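Local structure of d-3-phosphoglycerate dehydrogenase oxidoreductase protein (Ralstonia solanacearum, 3GG9) at residues T263-G268 and L290-C295; M241-L246 and R267-M272; Q123-Q128 and S141-T146. The protein probably acts as an NAD-dependent dehydrogenase of the D-isomer specific 2-hydroxyacid family, oxidising 3-phosphoglycerate in the first step of serine synthesis. All blocks are in the same frame, centred on the assembly; numbering follows the deposited sequence.

Interaction 1: residues T263-G268 and L290-C295; sequences TALNRG and LRMENC
L265, on helix 260-267, reaches across to the loop that leads into strand 295-297 and meets three of its residues with its two methyl groups. The apolar part of the contact belongs to CD1, which lies 4.3 Å from M292 SD and 4.4 Å from C295 CB, distances of loose van der Waals packing. CG of L265 sits beside the backbone N and anti to the carbonyl carbon (chi1 -74°), and chi2 (171°) turns CD1 to M292 and C295 and CD2 to N294. The mixed part belongs to CD2, which comes 3.8 Å from N294 ND2 as the two side chains run past each other in opposite directions. N294 ND2 is hydrogen-bonded to G271 O; its contact with the leucine methyl is van der Waals. At the solvent side, N266 OD1 approaches M292 SD to 4.3 Å, a fringe contact.

Backbone bonds shape each partner separately. A type I turn, closed by C295 N to M292 O at 3.1 Å, directs the side chains of M292 and N294 at the helix, whose own last turn ends in a Schellman motif at G268. No hydrogen bond joins the two segments. The chemistry therefore implies cohesion by dispersion and burial of L265, while the polar group of N294 ties the loop to the chain leading into strand 272-275.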
loop_
_atom_site.group_PDB
_atom_site.type_symbol
_atom_site.label_atom_id
_atom_site.label_comp_id
_atom_site.label_asym_id
_atom_site.label_seq_id
_atom_site.Cartn_x
_atom_site.Cartn_y
_atom_site.Cartn_z
ATOM N N THR A 263 22.980 0.842 -8.815
ATOM C CA THR A 263 23.717 1.777 -9.671
ATOM C C THR A 263 22.798 2.865 -10.210
ATOM O O THR A 263 23.091 4.041 -10.057
ATOM C CB THR A 263 24.469 1.047 -10.819
ATOM O OG1 THR A 263 25.383 0.091 -10.260
ATOM C CG2 THR A 263 25.253 2.037 -11.708
ATOM N N ALA A 264 21.655 2.477 -10.778
ATOM C CA ALA A 264 20.728 3.451 -11.337
ATOM C C ALA A 264 20.108 4.367 -10.271
ATOM O O ALA A 264 19.990 5.584 -10.488
ATOM C CB ALA A 264 19.648 2.754 -12.148
ATOM N N LEU A 265 19.736 3.809 -9.119
ATOM C CA LEU A 265 19.197 4.635 -8.034
ATOM C C LEU A 265 20.212 5.668 -7.570
ATOM O O LEU A 265 19.864 6.830 -7.358
ATOM C CB LEU A 265 18.700 3.790 -6.857
ATOM C CG LEU A 265 17.376 3.039 -7.060
ATOM C CD1 LEU A 265 17.158 2.101 -5.892
ATOM C CD2 LEU A 265 16.174 3.978 -7.221
ATOM N N ASN A 266 21.469 5.252 -7.467
ATOM C CA ASN A 266 22.554 6.173 -7.128
ATOM C C ASN A 266 22.826 7.255 -8.179
ATOM O O ASN A 266 23.403 8.284 -7.857
ATOM C CB ASN A 266 23.834 5.410 -6.792
ATOM C CG ASN A 266 23.797 4.793 -5.405
ATOM O OD1 ASN A 266 23.003 5.185 -4.554
ATOM N ND2 ASN A 266 24.657 3.812 -5.178
ATOM N N ARG A 267 22.404 7.037 -9.422
ATOM C CA ARG A 267 22.542 8.079 -10.450
ATOM C C ARG A 267 21.277 8.945 -10.588
ATOM O O ARG A 267 21.261 9.934 -11.333
ATOM C CB ARG A 267 23.031 7.501 -11.793
ATOM C CG ARG A 267 24.283 6.610 -11.671
ATOM C CD ARG A 267 25.312 6.814 -12.772
ATOM N NE ARG A 267 25.045 6.072 -14.007
ATOM C CZ ARG A 267 25.739 5.014 -14.441
ATOM N NH1 ARG A 267 25.407 4.438 -15.590
ATOM N NH2 ARG A 267 26.759 4.525 -13.743
ATOM N N GLY A 268 20.225 8.577 -9.852
ATOM C CA GLY A 268 19.039 9.414 -9.700
ATOM C C GLY A 268 17.887 9.144 -10.653
ATOM O O GLY A 268 16.876 9.858 -10.620
ATOM N N LEU A 290 18.313 -1.983 1.467
ATOM C CA LEU A 290 17.588 -1.788 2.720
ATOM C C LEU A 290 18.021 -0.510 3.416
ATOM O O LEU A 290 17.282 0.034 4.225
ATOM C CB LEU A 290 17.751 -2.998 3.665
ATOM C CG LEU A 290 17.277 -4.391 3.227
ATOM C CD1 LEU A 290 17.353 -5.406 4.361
ATOM C CD2 LEU A 290 15.872 -4.315 2.728
ATOM N N ARG A 291 19.222 -0.034 3.097
ATOM C CA ARG A 291 19.731 1.203 3.682
ATOM C C ARG A 291 19.494 2.437 2.803
ATOM O O ARG A 291 20.020 3.511 3.084
ATOM C CB ARG A 291 21.210 1.040 4.043
ATOM C CG ARG A 291 21.438 -0.153 4.962
ATOM C CD ARG A 291 22.876 -0.229 5.456
ATOM N NE ARG A 291 23.821 -0.644 4.416
ATOM C CZ ARG A 291 24.043 -1.903 4.031
ATOM N NH1 ARG A 291 24.953 -2.129 3.099
ATOM N NH2 ARG A 291 23.371 -2.932 4.558
ATOM N N MET A 292 18.690 2.270 1.754
ATOM C CA MET A 292 18.297 3.358 0.853
ATOM C C MET A 292 16.853 3.798 1.094
ATOM O O MET A 292 15.919 3.005 0.932
ATOM C CB MET A 292 18.479 2.920 -0.608
ATOM C CG MET A 292 19.929 2.988 -1.106
ATOM S SD MET A 292 20.175 2.494 -2.835
ATOM C CE MET A 292 21.057 1.015 -2.590
ATOM N N GLU A 293 16.679 5.070 1.462
ATOM C CA GLU A 293 15.359 5.658 1.737
ATOM C C GLU A 293 14.426 5.655 0.513
ATOM O O GLU A 293 13.200 5.632 0.661
ATOM C CB GLU A 293 15.499 7.078 2.299
ATOM C CG GLU A 293 16.051 8.123 1.317
ATOM C CD GLU A 293 15.925 9.565 1.814
ATOM O OE1 GLU A 293 15.267 9.812 2.858
ATOM O OE2 GLU A 293 16.493 10.454 1.143
ATOM N N ASN A 294 15.013 5.674 -0.686
ATOM C CA ASN A 294 14.231 5.590 -1.940
ATOM C C ASN A 294 14.114 4.165 -2.509
ATOM O O ASN A 294 13.837 3.987 -3.693
ATOM C CB ASN A 294 14.767 6.559 -3.001
ATOM C CG ASN A 294 16.227 6.315 -3.334
ATOM O OD1 ASN A 294 16.992 5.818 -2.501
ATOM N ND2 ASN A 294 16.624 6.676 -4.543
ATOM N N CYS A 295 14.315 3.156 -1.666
ATOM C CA CYS A 295 13.881 1.794 -2.002
ATOM C C CYS A 295 12.969 1.270 -0.910
ATOM O O CYS A 295 13.262 1.411 0.267
ATOM C CB CYS A 295 15.056 0.831 -2.215
ATOM S SG CYS A 295 14.620 -0.659 -3.206
#

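Interaction 2: residues M241-L246 and R267-M272; sequences MKPTAL and RGRPGM
P243 lays its ring over one face of the R269 guanidinium, CD standing 3.6 Å above the plane and displaced toward its rim, with CG 3.5 Å from R269 NH2. The two side chains lie next to each other and point the same way; a bend in the arginine chain at chi3 (89°) turns its flat end along the proline ring. Further in, M241 and P270 cross at a slant, with M241 SD 3.8 Å from P270 CB.

The backbone join centres on A245 O. It accepts M272 N at 3.0 Å, nearly in line with the carbonyl bond, and also a weak, strongly bent bond from G271 N, so one oxygen holds two successive amides. Alongside, L246 CA makes a CA-H...O contact of 3.3 Å with M272 O. G271 CA does likewise with P243 O, an approach possible because G271 has no side chain: a CB there would run into that oxygen. P243 O accepts a hydrogen bond, 2.7 Å long, from a water that also donates to G268 O.

L246 and M272 pair as a parallel bridge. With CG anti to the backbone N in both (chi1 167° and -172°), L246 CD1 meets M272 CG at 3.8 Å on the face that helix 109-123 covers. Neighbouring parallel strands, 246-249 and 272-275, thus start together, with helix 260-267 on the connection between them: the beta-alpha-beta crossover of a Rossmann-type NAD-binding domain.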
loop_
_atom_site.group_PDB
_atom_site.type_symbol
_atom_site.label_atom_id
_atom_site.label_comp_id
_atom_site.label_asym_id
_atom_site.label_seq_id
_atom_site.Cartn_x
_atom_site.Cartn_y
_atom_site.Cartn_z
ATOM N N MET A 241 14.883 6.263 -17.310
ATOM C CA MET A 241 13.674 6.585 -16.538
ATOM C C MET A 241 13.649 8.025 -16.028
ATOM O O MET A 241 14.705 8.639 -15.838
ATOM C CB MET A 241 13.465 5.580 -15.384
ATOM C CG MET A 241 13.144 4.132 -15.845
ATOM S SD MET A 241 12.753 2.871 -14.575
ATOM C CE MET A 241 11.152 3.432 -13.995
ATOM N N LYS A 242 12.452 8.568 -15.812
ATOM C CA LYS A 242 12.323 9.900 -15.213
ATOM C C LYS A 242 12.972 9.947 -13.815
ATOM O O LYS A 242 13.022 8.928 -13.127
ATOM C CB LYS A 242 10.862 10.323 -15.089
ATOM C CG LYS A 242 10.062 10.243 -16.375
ATOM C CD LYS A 242 8.627 10.667 -16.117
ATOM C CE LYS A 242 7.779 10.390 -17.322
ATOM N NZ LYS A 242 6.398 10.959 -17.167
ATOM N N PRO A 243 13.472 11.129 -13.402
ATOM C CA PRO A 243 13.924 11.332 -12.019
ATOM C C PRO A 243 12.833 11.162 -10.958
ATOM O O PRO A 243 13.159 10.976 -9.805
ATOM C CB PRO A 243 14.398 12.790 -12.016
ATOM C CG PRO A 243 14.714 13.081 -13.427
ATOM C CD PRO A 243 13.695 12.339 -14.218
ATOM N N THR A 244 11.562 11.242 -11.344
ATOM C CA THR A 244 10.437 11.053 -10.419
ATOM C C THR A 244 9.773 9.659 -10.531
ATOM O O THR A 244 8.756 9.376 -9.856
ATOM C CB THR A 244 9.325 12.058 -10.740
ATOM O OG1 THR A 244 9.028 11.989 -12.146
ATOM C CG2 THR A 244 9.732 13.477 -10.347
ATOM N N ALA A 245 10.334 8.827 -11.400
ATOM C CA ALA A 245 9.774 7.529 -11.746
ATOM C C ALA A 245 9.999 6.455 -10.697
ATOM O O ALA A 245 11.009 6.453 -9.980
ATOM C CB ALA A 245 10.299 7.072 -13.098
ATOM N N LEU A 246 9.023 5.556 -10.603
ATOM C CA LEU A 246 9.096 4.376 -9.734
ATOM C C LEU A 246 9.307 3.053 -10.510
ATOM O O LEU A 246 8.550 2.703 -11.433
ATOM C CB LEU A 246 7.864 4.319 -8.822
ATOM C CG LEU A 246 7.612 3.002 -8.072
ATOM C CD1 LEU A 246 8.605 2.891 -6.921
ATOM C CD2 LEU A 246 6.141 2.948 -7.571
ATOM N N ARG A 267 22.404 7.037 -9.422
ATOM C CA ARG A 267 22.542 8.079 -10.450
ATOM C C ARG A 267 21.277 8.945 -10.588
ATOM O O ARG A 267 21.261 9.934 -11.333
ATOM C CB ARG A 267 23.031 7.501 -11.793
ATOM C CG ARG A 267 24.283 6.610 -11.671
ATOM C CD ARG A 267 25.312 6.814 -12.772
ATOM N NE ARG A 267 25.045 6.072 -14.007
ATOM C CZ ARG A 267 25.739 5.014 -14.441
ATOM N NH1 ARG A 267 25.407 4.438 -15.590
ATOM N NH2 ARG A 267 26.759 4.525 -13.743
ATOM N N GLY A 268 20.225 8.577 -9.852
ATOM C CA GLY A 268 19.039 9.414 -9.700
ATOM C C GLY A 268 17.887 9.144 -10.653
ATOM O O GLY A 268 16.876 9.858 -10.620
ATOM N N ARG A 269 18.060 8.151 -11.524
ATOM C CA ARG A 269 17.023 7.703 -12.485
ATOM C C ARG A 269 16.996 6.174 -12.462
ATOM O O ARG A 269 17.999 5.543 -12.783
ATOM C CB ARG A 269 17.297 8.203 -13.907
ATOM C CG ARG A 269 17.335 9.727 -14.028
ATOM C CD ARG A 269 17.983 10.196 -15.317
ATOM N NE ARG A 269 16.980 10.295 -16.361
ATOM C CZ ARG A 269 16.402 11.424 -16.751
ATOM N NH1 ARG A 269 15.480 11.381 -17.701
ATOM N NH2 ARG A 269 16.752 12.584 -16.215
ATOM N N PRO A 270 15.865 5.563 -12.047
ATOM C CA PRO A 270 14.595 6.144 -11.593
ATOM C C PRO A 270 14.767 6.817 -10.224
ATOM O O PRO A 270 15.819 6.678 -9.612
ATOM C CB PRO A 270 13.686 4.923 -11.477
ATOM C CG PRO A 270 14.618 3.806 -11.119
ATOM C CD PRO A 270 15.853 4.089 -11.963
ATOM N N GLY A 271 13.749 7.529 -9.758
ATOM C CA GLY A 271 13.799 8.192 -8.455
ATOM C C GLY A 271 13.543 7.252 -7.286
ATOM O O GLY A 271 14.001 7.488 -6.158
ATOM N N MET A 272 12.799 6.182 -7.547
ATOM C CA MET A 272 12.404 5.271 -6.477
ATOM C C MET A 272 12.224 3.860 -7.008
ATOM O O MET A 272 11.936 3.656 -8.193
ATOM C CB MET A 272 11.118 5.773 -5.789
ATOM C CG MET A 272 10.700 4.986 -4.497
ATOM S SD MET A 272 9.394 5.690 -3.448
ATOM C CE MET A 272 10.287 7.174 -2.934
HETATM O O HOH W 1 15.680 11.234 -8.933
#

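Interaction 3: residues Q123-Q128 and S141-T146; sequences QRRIPQ and SGLKST
S141 OG has two oxygen partners, G153 O and Q12 OE1 of the second subunit, while S141 CB packs on R125 and Q128. The first torsion of the serine (53°) sets its hydroxyl between the backbone N and the carbonyl carbon. S141 CB is equally near R125 CB and Q128 CB, 4.1 Å from each, at the start of helix 126-134. The closest approach is to the backbone, with Q128 CB 3.4 Å from S141 O.

L143 adds a methyl contact. Its CD1 touches R125 CG at 3.7 Å, an oblique meeting, and lies 4.2 Å from Q128 NE2, whose chain runs at about a right angle to the leucine. In R125, chi1 (-66°) places CG beside the backbone N, where it meets the methyl; the bend at chi2 (87°) then carries the guanidinium away to bind A122 O and F152 O and to make a cation-pi contact with F152. Q128 NE2 donates to E293 O. The polar ends of R125, Q128 and S141 thus have partners outside both segments, and carbon atoms make most of the contact.

R125, with positive phi, ends helix 109-123 in a Schellman motif and is also the N-cap residue of helix 126-134. Loop 141-146 packs on this helix-to-helix junction, where R124, I126, P127 and S141 meet the second subunit: the junction lies at the dimer interface of the NAD-binding domain.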
loop_
_atom_site.group_PDB
_atom_site.type_symbol
_atom_site.label_atom_id
_atom_site.label_comp_id
_atom_site.label_asym_id
_atom_site.label_seq_id
_atom_site.Cartn_x
_atom_site.Cartn_y
_atom_site.Cartn_z
ATOM N N GLN A 123 4.310 5.042 -4.010
ATOM C CA GLN A 123 3.898 6.365 -4.516
ATOM C C GLN A 123 3.378 7.298 -3.424
ATOM O O GLN A 123 3.386 8.523 -3.592
ATOM C CB GLN A 123 2.832 6.238 -5.631
ATOM C CG GLN A 123 3.375 5.734 -6.985
ATOM C CD GLN A 123 4.554 6.586 -7.531
ATOM O OE1 GLN A 123 5.659 6.574 -6.982
ATOM N NE2 GLN A 123 4.305 7.317 -8.604
ATOM N N ARG A 124 2.902 6.727 -2.315
ATOM C CA ARG A 124 2.414 7.560 -1.222
ATOM C C ARG A 124 3.374 7.614 -0.053
ATOM O O ARG A 124 3.043 8.186 1.001
ATOM C CB ARG A 124 1.017 7.151 -0.744
ATOM C CG ARG A 124 -0.130 7.486 -1.764
ATOM C CD ARG A 124 -0.104 8.962 -2.256
ATOM N NE ARG A 124 -0.721 9.899 -1.306
ATOM C CZ ARG A 124 -1.975 10.342 -1.372
ATOM N NH1 ARG A 124 -2.790 9.928 -2.343
ATOM N NH2 ARG A 124 -2.410 11.190 -0.445
ATOM N N ARG A 125 4.533 6.999 -0.246
ATOM C CA ARG A 125 5.637 6.983 0.758
ATOM C C ARG A 125 5.196 6.455 2.113
ATOM O O ARG A 125 5.649 6.904 3.164
ATOM C CB ARG A 125 6.323 8.353 0.853
ATOM C CG ARG A 125 7.072 8.757 -0.422
ATOM C CD ARG A 125 6.178 9.464 -1.455
ATOM N NE ARG A 125 6.943 10.091 -2.534
ATOM C CZ ARG A 125 7.275 9.512 -3.689
ATOM N NH1 ARG A 125 7.949 10.207 -4.585
ATOM N NH2 ARG A 125 6.925 8.264 -3.978
ATOM N N ILE A 126 4.294 5.479 2.073
ATOM C CA ILE A 126 3.723 4.932 3.281
ATOM C C ILE A 126 4.737 4.359 4.308
ATOM O O ILE A 126 4.665 4.775 5.448
ATOM C CB ILE A 126 2.565 3.987 2.983
ATOM C CG1 ILE A 126 1.476 4.796 2.284
ATOM C CG2 ILE A 126 2.086 3.292 4.262
ATOM C CD1 ILE A 126 0.234 4.009 2.027
ATOM N N PRO A 127 5.669 3.450 3.907
ATOM C CA PRO A 127 6.629 2.966 4.908
ATOM C C PRO A 127 7.424 4.104 5.565
ATOM O O PRO A 127 7.578 4.116 6.794
ATOM C CB PRO A 127 7.561 2.061 4.088
ATOM C CG PRO A 127 6.724 1.602 2.965
ATOM C CD PRO A 127 5.906 2.800 2.596
ATOM N N GLN A 128 7.883 5.056 4.755
ATOM C CA GLN A 128 8.654 6.204 5.244
ATOM C C GLN A 128 7.878 7.105 6.222
ATOM O O GLN A 128 8.396 7.478 7.264
ATOM C CB GLN A 128 9.208 7.035 4.082
ATOM C CG GLN A 128 10.132 6.269 3.118
ATOM C CD GLN A 128 9.400 5.678 1.915
ATOM O OE1 GLN A 128 8.196 5.377 1.973
ATOM N NE2 GLN A 128 10.121 5.526 0.811
ATOM N N SER A 141 8.675 12.247 5.493
ATOM C CA SER A 141 8.965 11.010 4.777
ATOM C C SER A 141 10.419 10.932 4.335
ATOM O O SER A 141 10.796 10.007 3.612
ATOM C CB SER A 141 8.061 10.902 3.554
ATOM O OG SER A 141 8.163 12.086 2.766
ATOM N N GLY A 142 11.233 11.905 4.756
ATOM C CA GLY A 142 12.602 12.041 4.240
ATOM C C GLY A 142 12.597 12.467 2.780
ATOM O O GLY A 142 11.787 13.316 2.374
ATOM N N LEU A 143 13.508 11.892 1.995
ATOM C CA LEU A 143 13.581 12.094 0.530
ATOM C C LEU A 143 13.789 13.561 0.102
ATOM O O LEU A 143 13.378 13.976 -0.993
ATOM C CB LEU A 143 12.357 11.456 -0.183
ATOM C CG LEU A 143 12.129 9.961 0.100
ATOM C CD1 LEU A 143 10.676 9.569 -0.108
ATOM C CD2 LEU A 143 13.023 9.107 -0.773
ATOM N N LYS A 144 14.457 14.326 0.965
ATOM C CA LYS A 144 14.653 15.760 0.721
ATOM C C LYS A 144 16.082 16.135 0.329
ATOM O O LYS A 144 16.468 17.304 0.397
ATOM C CB LYS A 144 14.133 16.607 1.894
ATOM C CG LYS A 144 14.591 16.190 3.276
ATOM C CD LYS A 144 13.918 17.064 4.331
ATOM C CE LYS A 144 14.226 16.592 5.747
ATOM N NZ LYS A 144 15.631 16.902 6.157
ATOM N N SER A 145 16.847 15.132 -0.102
ATOM C CA SER A 145 18.204 15.317 -0.608
ATOM C C SER A 145 18.243 16.205 -1.852
ATOM O O SER A 145 17.284 16.236 -2.630
ATOM C CB SER A 145 18.846 13.960 -0.898
ATOM O OG SER A 145 19.880 14.079 -1.857
ATOM N N THR A 146 19.355 16.926 -2.020
ATOM C CA THR A 146 19.564 17.851 -3.147
ATOM C C THR A 146 19.650 17.147 -4.504
ATOM O O THR A 146 19.360 17.752 -5.535
ATOM C CB THR A 146 20.828 18.739 -2.951
ATOM O OG1 THR A 146 21.893 17.961 -2.380
ATOM C CG2 THR A 146 20.519 19.923 -2.037
#

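The three contacts form one cluster at an end of the NAD-binding domain, with centres 9 Å (interactions 1 and 2), 12 Å (1 and 3) and 13 Å (2 and 3) apart. Interactions 1 and 2 share R267 and G268, and A264 CB packs 3.3 Å from R269 O. The loop 290-295 couples interaction 1 to interaction 3: E293 OE1 lies 2.9 Å from L143 N, probably as a hydrogen bond, and N294 CB is 3.8 Å from L143 CD2. M272 links 2 to 3, with CE 3.7 Å from L143 CD1. A bound glycerol lies about 7 Å from the side chain of C295 and about 11 Å from that of P270.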